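4-hydroxybutyrate CoA-transferase (Porphyromonas gingivalis, PDB 3EH7) probably transfers coenzyme A from an acyl-CoA thioester to a carboxylate such as acetate. Local coordinates at residues Ile317-Asp320 / Gln324-Ser327; Gly340-Val345 / Arg386-Tyr391; Ser370-Ile375 / Ile414-Pro419. All blocks are in the same frame, centred on the assembly; numbering follows the deposited sequence.

All three contacts belong to the C-terminal acetyl-CoA hydrolase/transferase region; the touching residues of interactions 2 and 3 are all buried, those of interaction 1 mostly so. From contact centre to chain centre, interactions 2, 1 and 3 lie at about 15, 18 and 26 Å. Interaction 1 buries the most surface, 374 Å², in a chiefly polar ladder of backbone bonds finished by a carboxylate. Interaction 3 shares its sheet, I319 N lying 2.7 Å from R371 O in a probable hydrogen bond, and sets an isoleucine against a turn, plus one water. Interaction 2 packs valines against a glutamate whose charge is met outside its segments by arginines of both subunits. V389 there touches V325 of interaction 1.

Interaction 1: Ile317-Asp320 / Gln324-Ser327; sequences IEID and QVVS
A beta hairpin carrying a classic beta bulge joins I317-D320 to Q324-S327, whose end-to-end directions lie 174° apart. The bulge is defined by I317 and E318, which both face V326: I317 N donates to V326 O at 2.9 Å, while E318 N reaches the same V326 O at 3.3 Å. Both donors lie in the plane of that carbonyl, so a single oxygen serves two amides. In return V326 N meets E318 O at 2.9 Å in a nearly straight bond, completing the hydrogen-bonded pair. The next pair, I319 and V325, is non-hydrogen-bonded, and its CA atoms come to 4.6 Å. Its side chains share one face of the sheet, I319 CD1 touching V325 CG2 at 3.9 Å, whereas E318 and V326 lie side by side on the other face. I319 pairs by backbone bonds with R371 and V373, which sets strand 372-373 beside it, and strand 382-384 flanks V325. E318 OE2 is bound outside the hairpin by A377 N.

At the turn D320 N donates to Q324 O at 3.1 Å, and the carboxylate of D320 adds to this bond. With CG set between the backbone N and the carbonyl carbon (chi1 75°), it folds over the start of the return strand. Q324 N comes to D320 OD1 from above the carboxylate plane, 44° out of it, and M322 N bonds to OD1 as well. Q324 OE1 accepts from V382 N, and Q324 NE2 donates to A380 O, both of the second subunit. Q324 NE2 also meets D320 OD2 on its syn side at 2.9 Å.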
# COMPACT_ATOMS: atom_id res chain seq x y z
N ILE A 317 -2.55 -16.86 -5.53
CA ILE A 317 -2.64 -18.26 -5.11
C ILE A 317 -3.92 -18.47 -4.32
O ILE A 317 -4.64 -19.45 -4.52
CB ILE A 317 -1.44 -18.68 -4.20
CG1 ILE A 317 -0.13 -18.50 -4.96
CG2 ILE A 317 -1.57 -20.12 -3.64
CD1 ILE A 317 -0.07 -19.17 -6.34
N GLU A 318 -4.20 -17.57 -3.38
CA GLU A 318 -5.43 -17.69 -2.59
C GLU A 318 -5.87 -16.33 -2.07
O GLU A 318 -5.08 -15.38 -1.98
CB GLU A 318 -5.27 -18.70 -1.44
CG GLU A 318 -4.26 -18.28 -0.39
CD GLU A 318 -4.02 -19.32 0.73
OE1 GLU A 318 -4.73 -20.34 0.83
OE2 GLU A 318 -3.10 -19.06 1.53
N ILE A 319 -7.16 -16.27 -1.75
CA ILE A 319 -7.78 -15.11 -1.12
C ILE A 319 -8.70 -15.59 -0.01
O ILE A 319 -9.44 -16.59 -0.18
CB ILE A 319 -8.51 -14.21 -2.14
CG1 ILE A 319 -9.22 -13.06 -1.41
CG2 ILE A 319 -9.56 -14.96 -2.90
CD1 ILE A 319 -9.58 -11.92 -2.28
N ASP A 320 -8.59 -14.97 1.15
CA ASP A 320 -9.40 -15.39 2.27
C ASP A 320 -10.72 -14.65 2.27
O ASP A 320 -10.93 -13.74 1.46
CB ASP A 320 -8.66 -15.35 3.61
CG ASP A 320 -8.47 -13.96 4.19
OD1 ASP A 320 -9.00 -12.97 3.65
OD2 ASP A 320 -7.74 -13.87 5.20
N GLN A 324 -7.99 -10.80 2.04
CA GLN A 324 -6.51 -10.75 1.98
C GLN A 324 -6.04 -11.61 0.81
O GLN A 324 -6.53 -12.71 0.65
CB GLN A 324 -5.82 -11.26 3.25
CG GLN A 324 -6.42 -10.80 4.56
CD GLN A 324 -5.49 -11.03 5.71
OE1 GLN A 324 -4.61 -10.19 5.99
NE2 GLN A 324 -5.71 -12.15 6.43
N VAL A 325 -5.06 -11.12 0.05
CA VAL A 325 -4.58 -11.75 -1.16
C VAL A 325 -3.17 -12.24 -0.94
O VAL A 325 -2.30 -11.47 -0.49
CB VAL A 325 -4.57 -10.74 -2.32
CG1 VAL A 325 -3.77 -11.28 -3.58
CG2 VAL A 325 -6.02 -10.35 -2.69
N VAL A 326 -2.96 -13.52 -1.21
CA VAL A 326 -1.64 -14.12 -1.15
C VAL A 326 -1.23 -14.48 -2.58
O VAL A 326 -1.92 -15.25 -3.26
CB VAL A 326 -1.65 -15.37 -0.30
CG1 VAL A 326 -0.31 -16.09 -0.34
CG2 VAL A 326 -2.06 -15.00 1.14
N SER A 327 -0.13 -13.91 -3.02
CA SER A 327 0.43 -14.18 -4.32
C SER A 327 1.94 -14.42 -4.17
O SER A 327 2.69 -13.51 -3.87
CB SER A 327 0.18 -12.99 -5.21
OG SER A 327 0.68 -13.28 -6.48

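Interaction 2: Gly340-Val345 / Arg386-Tyr391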
# COMPACT_ATOMS: atom_id res chain seq x y z
N GLY A 340 4.99 -7.41 -8.58
CA GLY A 340 4.58 -6.11 -9.09
C GLY A 340 3.08 -5.84 -9.05
O GLY A 340 2.66 -4.70 -9.24
N GLN A 341 2.27 -6.86 -8.79
CA GLN A 341 0.82 -6.69 -8.91
C GLN A 341 0.25 -5.65 -7.95
O GLN A 341 -0.59 -4.83 -8.33
CB GLN A 341 0.06 -8.03 -8.85
CG GLN A 341 0.15 -8.81 -7.57
CD GLN A 341 -0.52 -10.18 -7.67
OE1 GLN A 341 -0.11 -11.01 -8.49
NE2 GLN A 341 -1.52 -10.42 -6.85
N VAL A 342 0.73 -5.64 -6.70
CA VAL A 342 0.24 -4.67 -5.73
C VAL A 342 0.52 -3.24 -6.18
O VAL A 342 -0.25 -2.34 -5.88
CB VAL A 342 0.82 -4.91 -4.33
CG1 VAL A 342 2.35 -4.83 -4.35
CG2 VAL A 342 0.21 -3.92 -3.27
N ASP A 343 1.61 -3.02 -6.93
CA ASP A 343 1.90 -1.68 -7.44
C ASP A 343 0.73 -1.21 -8.28
O ASP A 343 0.32 -0.04 -8.22
CB ASP A 343 3.18 -1.65 -8.31
CG ASP A 343 4.45 -2.10 -7.58
OD1 ASP A 343 4.41 -2.27 -6.33
OD2 ASP A 343 5.53 -2.29 -8.26
N TYR A 344 0.18 -2.12 -9.08
CA TYR A 344 -0.93 -1.81 -9.97
C TYR A 344 -2.27 -1.74 -9.24
O TYR A 344 -3.12 -0.97 -9.62
CB TYR A 344 -0.97 -2.79 -11.17
CG TYR A 344 0.11 -2.45 -12.16
CD1 TYR A 344 -0.09 -1.48 -13.16
CD2 TYR A 344 1.37 -3.01 -12.04
CE1 TYR A 344 0.92 -1.12 -14.02
CE2 TYR A 344 2.40 -2.63 -12.90
CZ TYR A 344 2.17 -1.69 -13.87
OH TYR A 344 3.20 -1.33 -14.68
N VAL A 345 -2.45 -2.50 -8.17
CA VAL A 345 -3.67 -2.35 -7.37
C VAL A 345 -3.66 -0.94 -6.81
O VAL A 345 -4.66 -0.22 -6.90
CB VAL A 345 -3.73 -3.37 -6.24
CG1 VAL A 345 -4.90 -3.06 -5.23
CG2 VAL A 345 -3.78 -4.79 -6.81
N ARG A 386 -6.28 -6.60 2.67
CA ARG A 386 -7.75 -6.67 2.55
C ARG A 386 -8.38 -5.28 2.31
O ARG A 386 -9.39 -5.14 1.63
CB ARG A 386 -8.38 -7.36 3.75
CG ARG A 386 -8.45 -6.50 4.97
CD ARG A 386 -9.12 -7.14 6.19
NE ARG A 386 -8.93 -6.22 7.31
CZ ARG A 386 -9.52 -6.32 8.49
NH1 ARG A 386 -10.33 -7.33 8.78
NH2 ARG A 386 -9.25 -5.41 9.40
N ASN A 387 -7.76 -4.25 2.88
CA ASN A 387 -8.24 -2.87 2.74
C ASN A 387 -8.08 -2.33 1.34
O ASN A 387 -8.65 -1.29 1.06
CB ASN A 387 -7.53 -1.90 3.72
CG ASN A 387 -7.89 -2.17 5.19
OD1 ASN A 387 -8.72 -3.02 5.50
ND2 ASN A 387 -7.26 -1.44 6.10
N GLU A 388 -7.30 -2.97 0.47
CA GLU A 388 -7.14 -2.45 -0.89
C GLU A 388 -7.69 -3.29 -2.04
O GLU A 388 -7.78 -2.82 -3.18
CB GLU A 388 -5.69 -2.07 -1.17
CG GLU A 388 -4.67 -3.13 -0.89
CD GLU A 388 -3.29 -2.57 -0.86
OE1 GLU A 388 -3.15 -1.43 -1.38
OE2 GLU A 388 -2.36 -3.28 -0.37
N VAL A 389 -8.10 -4.53 -1.76
CA VAL A 389 -8.60 -5.40 -2.82
C VAL A 389 -9.88 -4.76 -3.39
O VAL A 389 -10.62 -4.13 -2.64
CB VAL A 389 -8.83 -6.82 -2.25
CG1 VAL A 389 -9.84 -6.76 -1.07
CG2 VAL A 389 -9.28 -7.79 -3.37
N ASP A 390 -10.12 -4.90 -4.70
CA ASP A 390 -11.24 -4.23 -5.37
C ASP A 390 -12.17 -5.34 -5.91
O ASP A 390 -12.98 -5.87 -5.14
CB ASP A 390 -10.63 -3.32 -6.44
CG ASP A 390 -11.63 -2.46 -7.15
OD1 ASP A 390 -12.80 -2.46 -6.74
OD2 ASP A 390 -11.19 -1.75 -8.11
N TYR A 391 -12.02 -5.75 -7.17
CA TYR A 391 -12.75 -6.87 -7.76
C TYR A 391 -12.02 -8.19 -7.64
O TYR A 391 -10.77 -8.27 -7.76
CB TYR A 391 -12.98 -6.65 -9.26
CG TYR A 391 -13.89 -5.51 -9.62
CD1 TYR A 391 -13.37 -4.23 -9.84
CD2 TYR A 391 -15.26 -5.71 -9.78
CE1 TYR A 391 -14.20 -3.17 -10.19
CE2 TYR A 391 -16.11 -4.65 -10.15
CZ TYR A 391 -15.56 -3.39 -10.35
OH TYR A 391 -16.33 -2.35 -10.69
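E388 OE1 is gripped by two arginines, forming salt bridges with NE of R346 in its own chain and with NH1 of R346 in the second subunit. The other oxygen, OE2, accepts a hydrogen bond from L385 N of the same chain, so both ends of the carboxylate are held. The chain beyond CG is extended, which carries the acid toward V342 of helix 341-350. There V342 CG2 approaches OE2 at 3.9 Å, the two side chains crossing at a slant. V345, one turn on, meets the backbone rather than the acid: its CG1, turned to the E388 carbonyl by a chi1 of 170°, lies 3.5 Å from E388 O and 4.3 Å from E388 CB. No hydrogen bond spans the two segments, and the join is van der Waals contact over 125 Å². F105 and L385 of the second subunit pack on E388 and V342 respectively. One valine methyl, V342 CG2, thus lies against OE2 of a buried carboxylate and V345 packs on the backbone of E388, while guanidinium groups from both subunits probably offset the charge, consistent with E388 tying this loop and the helix into the dimer interface.

Interaction 3: Ser370-Ile375 / Ile414-Pro419; sequences SRIVPI and IAIAHP
I372, on the short strand 372-373, faces A417 at the end of the type I turn I414-A417, with their CA atoms 6.2 Å apart. The turn begins at the last residue of helix 406-414 and is closed by A417 N donating to I414 O at 3.0 Å. From the strand, I372 alone makes the apolar contact. I372 points toward the turn, and its CG1 is anti to the carbonyl carbon (chi1 -69°) with CD1 extended beyond it (chi2 176°), so the outermost methyl does the touching. I372 CD1 comes to 3.9 Å from I416 CG1, the two isoleucines crossing at about a right angle. The same methyl lies 3.9 Å from A417 N and 4.1 Å from A417 CB, resting on backbone as well as side chain; these distances are ordinary van der Waals separations.

Next to this apolar patch a polar link runs through a water to the residue just after the turn. S370 OG donates to I372 O at 2.7 Å, approaching from 29° outside the carbonyl plane. It also accepts from the water at 2.8 Å, and that water in turn accepts from H418 N at 2.8 Å. The directions therefore agree along the whole relay, from the H418 amide to the I372 carbonyl. H418 is the N-cap of the helix that follows, its ND1 taking D420 N, and its ring meets Y396 edge-to-face.

The turn is held by two further bonds: I416 O bonds T394 OG1 of strand 391-394, and A417 O bonds R422 NE of helix 419-433. That helix places L425 on A417 and F421 on S370, while I319 of strand 318-320 packs on I372, so the contact fits the strand that is outermost in the four-stranded sheet within this chain against the junction between helices 406-414 and 419-433.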
# COMPACT_ATOMS: atom_id res chain seq x y z
N SER A 370 -9.49 -25.15 -2.70
CA SER A 370 -10.14 -23.89 -3.04
C SER A 370 -9.14 -22.73 -3.00
O SER A 370 -8.34 -22.64 -2.08
CB SER A 370 -11.22 -23.62 -2.00
OG SER A 370 -11.95 -22.46 -2.30
N ARG A 371 -9.17 -21.83 -3.98
CA ARG A 371 -8.42 -20.57 -3.85
C ARG A 371 -9.14 -19.48 -3.00
O ARG A 371 -8.56 -18.43 -2.70
CB ARG A 371 -8.08 -19.99 -5.21
CG ARG A 371 -7.36 -20.92 -6.09
CD ARG A 371 -6.57 -20.20 -7.17
NE ARG A 371 -5.90 -21.22 -7.98
CZ ARG A 371 -4.84 -21.00 -8.75
NH1 ARG A 371 -4.29 -19.78 -8.84
NH2 ARG A 371 -4.32 -22.00 -9.43
N ILE A 372 -10.39 -19.73 -2.64
CA ILE A 372 -11.12 -18.85 -1.74
C ILE A 372 -11.18 -19.61 -0.44
O ILE A 372 -11.81 -20.68 -0.34
CB ILE A 372 -12.50 -18.48 -2.31
CG1 ILE A 372 -12.31 -17.55 -3.53
CG2 ILE A 372 -13.39 -17.82 -1.25
CD1 ILE A 372 -13.67 -17.18 -4.25
N VAL A 373 -10.44 -19.11 0.54
CA VAL A 373 -10.20 -19.88 1.74
C VAL A 373 -10.76 -19.16 2.96
O VAL A 373 -10.81 -17.94 3.00
CB VAL A 373 -8.70 -20.18 1.90
CG1 VAL A 373 -8.22 -21.06 0.73
CG2 VAL A 373 -7.87 -18.87 2.00
N PRO A 374 -11.20 -19.91 3.96
CA PRO A 374 -11.58 -19.26 5.21
C PRO A 374 -10.39 -18.55 5.90
O PRO A 374 -10.58 -17.48 6.48
CB PRO A 374 -12.11 -20.41 6.07
CG PRO A 374 -11.61 -21.66 5.42
CD PRO A 374 -11.31 -21.38 4.00
N ILE A 375 -9.20 -19.13 5.83
CA ILE A 375 -8.00 -18.57 6.46
C ILE A 375 -6.84 -18.84 5.51
O ILE A 375 -6.75 -19.91 4.91
CB ILE A 375 -7.69 -19.23 7.84
CG1 ILE A 375 -8.75 -18.88 8.86
CG2 ILE A 375 -6.34 -18.75 8.40
CD1 ILE A 375 -8.88 -19.94 9.91
N ILE A 414 -18.07 -16.27 -1.34
CA ILE A 414 -18.63 -17.61 -1.30
C ILE A 414 -19.41 -17.89 -2.57
O ILE A 414 -19.28 -18.96 -3.16
CB ILE A 414 -19.51 -17.84 -0.04
CG1 ILE A 414 -18.61 -17.97 1.20
CG2 ILE A 414 -20.34 -19.09 -0.19
CD1 ILE A 414 -19.36 -17.94 2.50
N ALA A 415 -20.16 -16.90 -3.03
CA ALA A 415 -20.98 -17.05 -4.23
C ALA A 415 -20.15 -17.26 -5.49
O ALA A 415 -20.66 -17.77 -6.46
CB ALA A 415 -21.93 -15.85 -4.40
N ILE A 416 -18.86 -16.89 -5.47
CA ILE A 416 -17.98 -17.15 -6.61
C ILE A 416 -16.93 -18.25 -6.35
O ILE A 416 -16.11 -18.54 -7.20
CB ILE A 416 -17.36 -15.84 -7.17
CG1 ILE A 416 -16.39 -15.17 -6.19
CG2 ILE A 416 -18.46 -14.85 -7.50
CD1 ILE A 416 -15.61 -13.99 -6.81
N ALA A 417 -17.05 -18.89 -5.20
CA ALA A 417 -16.25 -20.06 -4.91
C ALA A 417 -16.84 -21.26 -5.64
O ALA A 417 -18.02 -21.25 -6.05
CB ALA A 417 -16.19 -20.28 -3.39
N HIS A 418 -16.04 -22.28 -5.82
CA HIS A 418 -16.55 -23.55 -6.35
C HIS A 418 -17.66 -24.09 -5.46
O HIS A 418 -17.55 -24.05 -4.22
CB HIS A 418 -15.44 -24.57 -6.46
CG HIS A 418 -15.77 -25.70 -7.37
ND1 HIS A 418 -16.70 -26.67 -7.05
CD2 HIS A 418 -15.31 -26.01 -8.60
CE1 HIS A 418 -16.79 -27.52 -8.05
NE2 HIS A 418 -15.96 -27.14 -9.00
N PRO A 419 -18.75 -24.59 -6.06
CA PRO A 419 -19.85 -25.19 -5.30
C PRO A 419 -19.40 -26.25 -4.28
O PRO A 419 -19.99 -26.36 -3.22
CB PRO A 419 -20.71 -25.83 -6.39
CG PRO A 419 -20.46 -24.98 -7.60
CD PRO A 419 -19.08 -24.42 -7.48
O HOH W 1 -13.49 -22.29 -4.69